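Local coordinates for protein N-acetyltransferase (Staphylococcus aureus subsp. aureus, PDB 4LUA) that probably transfers an acetyl group from acetyl-coenzyme A to an amine, as other GNAT-family N-acetyltransferases do, at residues V131-A135 against L136-I140; N93-K96 against S97-S100. All blocks are in the same frame, centred on the assembly; numbering follows the deposited sequence. Where two conformers were deposited one is given.

Contact 1 of 2, residues V131-A135 against L136-I140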
loop_
_atom_site.group_PDB
_atom_site.type_symbol
_atom_site.label_atom_id
_atom_site.label_comp_id
_atom_site.label_asym_id
_atom_site.label_seq_id
_atom_site.Cartn_x
_atom_site.Cartn_y
_atom_site.Cartn_z
ATOM N N VAL A 131 0.614 -13.744 -4.365
ATOM C CA VAL A 131 1.913 -14.390 -4.532
ATOM C C VAL A 131 3.091 -13.440 -4.279
ATOM O O VAL A 131 4.100 -13.825 -3.675
ATOM C CB VAL A 131 2.000 -15.031 -5.946
ATOM C CG1 VAL A 131 3.454 -15.412 -6.293
ATOM C CG2 VAL A 131 1.089 -16.257 -5.961
ATOM N N PHE A 132 2.924 -12.179 -4.712
ATOM C CA PHE A 132 3.942 -11.167 -4.470
ATOM C C PHE A 132 4.170 -11.027 -2.940
ATOM O O PHE A 132 5.319 -11.032 -2.466
ATOM C CB PHE A 132 3.447 -9.856 -5.103
ATOM C CG PHE A 132 4.157 -8.638 -4.610
ATOM C CD1 PHE A 132 3.677 -7.934 -3.464
ATOM C CD2 PHE A 132 5.269 -8.147 -5.302
ATOM C CE1 PHE A 132 4.389 -6.771 -3.026
ATOM C CE2 PHE A 132 5.902 -6.957 -4.878
ATOM C CZ PHE A 132 5.485 -6.322 -3.732
ATOM N N TYR A 133 3.075 -10.927 -2.186
ATOM C CA TYR A 133 3.245 -10.750 -0.743
ATOM C C TYR A 133 3.736 -11.978 -0.050
ATOM O O TYR A 133 4.531 -11.904 0.907
ATOM C CB TYR A 133 1.902 -10.331 -0.105
ATOM C CG TYR A 133 1.784 -8.823 -0.013
ATOM C CD1 TYR A 133 2.441 -8.172 1.018
ATOM C CD2 TYR A 133 0.976 -8.081 -0.882
ATOM C CE1 TYR A 133 2.351 -6.796 1.177
ATOM C CE2 TYR A 133 0.881 -6.694 -0.715
ATOM C CZ TYR A 133 1.563 -6.111 0.338
ATOM O OH TYR A 133 1.423 -4.752 0.540
ATOM N N SER A 134 3.319 -13.163 -0.520
ATOM C CA SER A 134 3.827 -14.412 0.062
ATOM C C SER A 134 5.344 -14.506 -0.139
ATOM O O SER A 134 6.084 -14.971 0.745
ATOM C CB SER A 134 3.136 -15.627 -0.610
ATOM O OG SER A 134 3.677 -16.830 -0.102
ATOM N N ALA A 135 5.810 -14.037 -1.300
ATOM C CA ALA A 135 7.231 -14.133 -1.575
ATOM C C ALA A 135 8.046 -13.227 -0.635
ATOM O O ALA A 135 9.251 -13.453 -0.419
ATOM C CB ALA A 135 7.499 -13.742 -3.053
ATOM N N LEU A 136 7.402 -12.178 -0.128
ATOM C CA LEU A 136 8.069 -11.280 0.844
ATOM C C LEU A 136 7.911 -11.743 2.277
ATOM O O LEU A 136 8.417 -11.076 3.197
ATOM C CB LEU A 136 7.426 -9.878 0.728
ATOM C CG LEU A 136 7.779 -9.251 -0.628
ATOM C CD1 LEU A 136 6.897 -8.003 -0.810
ATOM C CD2 LEU A 136 9.244 -8.878 -0.727
ATOM N N GLY A 137 7.297 -12.901 2.468
ATOM C CA GLY A 137 7.243 -13.447 3.815
ATOM C C GLY A 137 5.931 -13.226 4.560
ATOM O O GLY A 137 5.855 -13.630 5.748
ATOM N N PHE A 138 4.927 -12.618 3.923
ATOM C CA PHE A 138 3.609 -12.522 4.566
ATOM C C PHE A 138 2.891 -13.867 4.529
ATOM O O PHE A 138 3.026 -14.625 3.539
ATOM C CB PHE A 138 2.725 -11.518 3.801
ATOM C CG PHE A 138 3.074 -10.072 4.077
ATOM C CD1 PHE A 138 4.309 -9.530 3.636
ATOM C CD2 PHE A 138 2.211 -9.239 4.809
ATOM C CE1 PHE A 138 4.635 -8.186 3.911
ATOM C CE2 PHE A 138 2.531 -7.870 5.074
ATOM C CZ PHE A 138 3.783 -7.370 4.611
ATOM N N ASP A 139 2.111 -14.139 5.571
ATOM C CA ASP A 139 1.349 -15.393 5.692
ATOM C C ASP A 139 -0.113 -15.080 5.695
ATOM O O ASP A 139 -0.558 -13.978 6.026
ATOM C CB ASP A 139 1.715 -16.058 7.002
ATOM C CG ASP A 139 3.108 -16.727 6.943
ATOM O OD1 ASP A 139 3.638 -16.996 5.828
ATOM O OD2 ASP A 139 3.657 -17.014 8.017
ATOM N N ILE A 140 -0.931 -16.081 5.341
ATOM C CA ILE A 140 -2.369 -15.860 5.319
ATOM C C ILE A 140 -2.949 -15.758 6.748
ATOM O O ILE A 140 -2.593 -16.539 7.659
ATOM C CB ILE A 140 -3.016 -17.031 4.567
ATOM C CG1 ILE A 140 -4.522 -16.893 4.563
ATOM C CG2 ILE A 140 -2.752 -18.286 5.311
ATOM C CD1 ILE A 140 -4.973 -15.802 3.566
HETATM O O HOH W 1 5.266 -16.470 2.939
HETATM O O HOH W 2 1.684 -16.653 2.315
#
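Phe138 N gives Tyr133 O a 3.1 Å bond, N-H...O angle 153°, as helix 127-135 ends and the chain swings toward strand 139-150. Leu136 N is held by two weak bonds, to Phe132 O and Tyr133 O. Gly137 N reaches Ser134 O at 3.0 Å from above the carbonyl plane. Bonds back into the last turn and the positive phi of Gly137 (100°) make this a Schellman motif, which in this GNAT domain ends the helix and leads the chain into strand 139-150. Ser134 O is also met by a water that lies within bonding distance of Phe138 O, and Phe138 O accepts a second water at 2.7 Å; solvent thus bridges the outer side of the turn. On the buried side of the turn, the Tyr133 ring sets its CD1 edge over the centre of the Phe138 face, planes at 78°, centroids 4.7 Å apart. Leu136 CD1 lies over one face of the Phe132 ring, 4.0 Å from its centroid. Phe138 also meets Tyr162 edge-to-face, and Tyr133 OH makes a weak hydrogen bond to Thr120 OG1 of strand 117-123.

Contact 2 of 2, residues N93-K96 against S97-S100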
loop_
_atom_site.group_PDB
_atom_site.type_symbol
_atom_site.label_atom_id
_atom_site.label_comp_id
_atom_site.label_asym_id
_atom_site.label_seq_id
_atom_site.Cartn_x
_atom_site.Cartn_y
_atom_site.Cartn_z
ATOM N N ASN A 93 2.918 0.835 -13.711
ATOM C CA ASN A 93 3.006 -0.457 -14.430
ATOM C C ASN A 93 2.883 -1.687 -13.515
ATOM O O ASN A 93 3.243 -2.795 -13.948
ATOM C CB ASN A 93 4.345 -0.586 -15.183
ATOM C CG ASN A 93 4.592 0.532 -16.206
ATOM O OD1 ASN A 93 3.663 1.002 -16.846
ATOM N ND2 ASN A 93 5.866 0.945 -16.364
ATOM N N ASN A 94 2.385 -1.535 -12.284
ATOM C CA ASN A 94 2.395 -2.640 -11.295
ATOM C C ASN A 94 3.729 -3.350 -11.217
ATOM O O ASN A 94 3.822 -4.607 -11.065
ATOM C CB ASN A 94 1.314 -3.691 -11.578
ATOM C CG ASN A 94 -0.019 -3.371 -10.901
ATOM O OD1 ASN A 94 -0.082 -2.580 -9.957
ATOM N ND2 ASN A 94 -1.069 -4.073 -11.315
ATOM N N ASP A 95 4.805 -2.574 -11.361
ATOM C CA ASP A 95 6.119 -3.142 -11.413
ATOM C C ASP A 95 6.498 -3.791 -10.091
ATOM O O ASP A 95 6.617 -3.126 -9.032
ATOM C CB ASP A 95 7.118 -2.022 -11.775
ATOM C CG ASP A 95 8.528 -2.543 -12.027
ATOM O OD1 ASP A 95 9.117 -3.227 -11.170
ATOM O OD2 ASP A 95 9.121 -2.244 -13.094
ATOM N N LYS A 96 6.687 -5.109 -10.155
ATOM C CA LYS A 96 6.942 -5.837 -8.910
ATOM C C LYS A 96 8.350 -5.708 -8.393
ATOM O O LYS A 96 8.568 -5.947 -7.207
ATOM C CB LYS A 96 6.602 -7.303 -9.109
ATOM C CG LYS A 96 5.118 -7.509 -9.201
ATOM C CD LYS A 96 4.847 -8.986 -9.490
ATOM C CE LYS A 96 3.834 -9.074 -10.557
ATOM N NZ LYS A 96 3.299 -10.447 -10.683
ATOM N N SER A 97 9.315 -5.396 -9.262
ATOM C CA SER A 97 10.669 -5.130 -8.772
ATOM C C SER A 97 10.657 -3.881 -7.889
ATOM O O SER A 97 11.174 -3.861 -6.731
ATOM C CB SER A 97 11.628 -4.922 -9.936
ATOM O OG SER A 97 12.948 -5.019 -9.435
ATOM N N ILE A 98 10.022 -2.838 -8.418
ATOM C CA ILE A 98 9.877 -1.593 -7.671
ATOM C C ILE A 98 9.052 -1.827 -6.392
ATOM O O ILE A 98 9.428 -1.403 -5.278
ATOM C CB ILE A 98 9.129 -0.489 -8.518
ATOM C CG1 ILE A 98 9.885 -0.154 -9.796
ATOM C CG2 ILE A 98 8.891 0.812 -7.687
ATOM C CD1 ILE A 98 11.155 0.367 -9.522
ATOM N N ASN A 99 7.905 -2.507 -6.525
ATOM C CA ASN A 99 7.077 -2.661 -5.349
ATOM C C ASN A 99 7.739 -3.556 -4.315
ATOM O O ASN A 99 7.510 -3.361 -3.114
ATOM C CB ASN A 99 5.646 -3.187 -5.698
ATOM C CG ASN A 99 4.591 -2.665 -4.728
ATOM O OD1 ASN A 99 4.728 -1.530 -4.234
ATOM N ND2 ASN A 99 3.559 -3.474 -4.460
ATOM N N SER A 100 8.531 -4.549 -4.728
ATOM C CA SER A 100 9.201 -5.414 -3.740
ATOM C C SER A 100 10.195 -4.568 -2.973
ATOM O O SER A 100 10.319 -4.775 -1.739
ATOM C CB SER A 100 9.956 -6.584 -4.406
ATOM O OG SER A 100 9.006 -7.543 -4.860
#
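Asp95 OD1 faces the first turn of helix 96-112 and receives Ile98 N at 2.9 Å in a nearly straight bond (171°). That N-H comes from above the carboxylate plane. The same oxygen draws a weak, strongly bent bond from Ser97 N. Asp95 is thus the N-cap: its CG stands anti to the backbone N (chi1 -173°), which carries the carboxylate round to amides that have no carbonyl of a preceding turn to bind. The negative group beside the positive end of the helix dipole would probably be stabilised there.

The packed side lies around Ile98. Its CG1 comes within 3.5 Å of Asp95 CG, the two side chains crossing at about a right angle, so an aliphatic branch lies beside the carboxylate. Behind the cap the regular helical ladder begins, with Asn99 N giving a 2.9 Å bond to Asp95 O. Lys96 O is gripped twice by one residue: Ser100 N approaches at 2.8 Å and Ser100 OG at 2.9 Å, from opposite faces of the carbonyl plane. With OG beside its own backbone N (chi1 -74°), Ser100 folds its hydroxyl back to this oxygen.

The looser side belongs to Lys96 and Ser97, both exposed. The Lys96 chain leads away from the turn, bends at chi3 and ends with NZ hydrogen-bonded to a glycerol, probably from the crystallisation liquor.

Ile98 is buried against Ile67 and Ala68 of strand 65-75. Asn99 ND2, within the interior, hydrogen-bonds to Asn89 OD1 of strand 83-91, while Phe132 of helix 127-135 packs on Lys96, Asn99 and Ser100.

Contacts 1 and 2 lie at opposite kinds of end of two different helices: 93-100 starts helix 96-112 by an aspartate N-cap, 131-140 finishes helix 127-135 by a Schellman turn. Both are partly buried, each with an exposed and an inward side. In contact 1 the inward side is aromatic and leans on strands 83-91, 117-123 and 153-163; in contact 2 it is Ile98 against strand 65-75, with Asn99 buried beside it, and the bonding there includes a carboxylate and a hydroxyl, where contact 1 uses backbone and water. They meet at one ring: Phe132 CE2 packs 3.2 Å from Ser100 OG, and Phe132 CZ lies 3.5 Å from Asn99 ND2, joining the two helices.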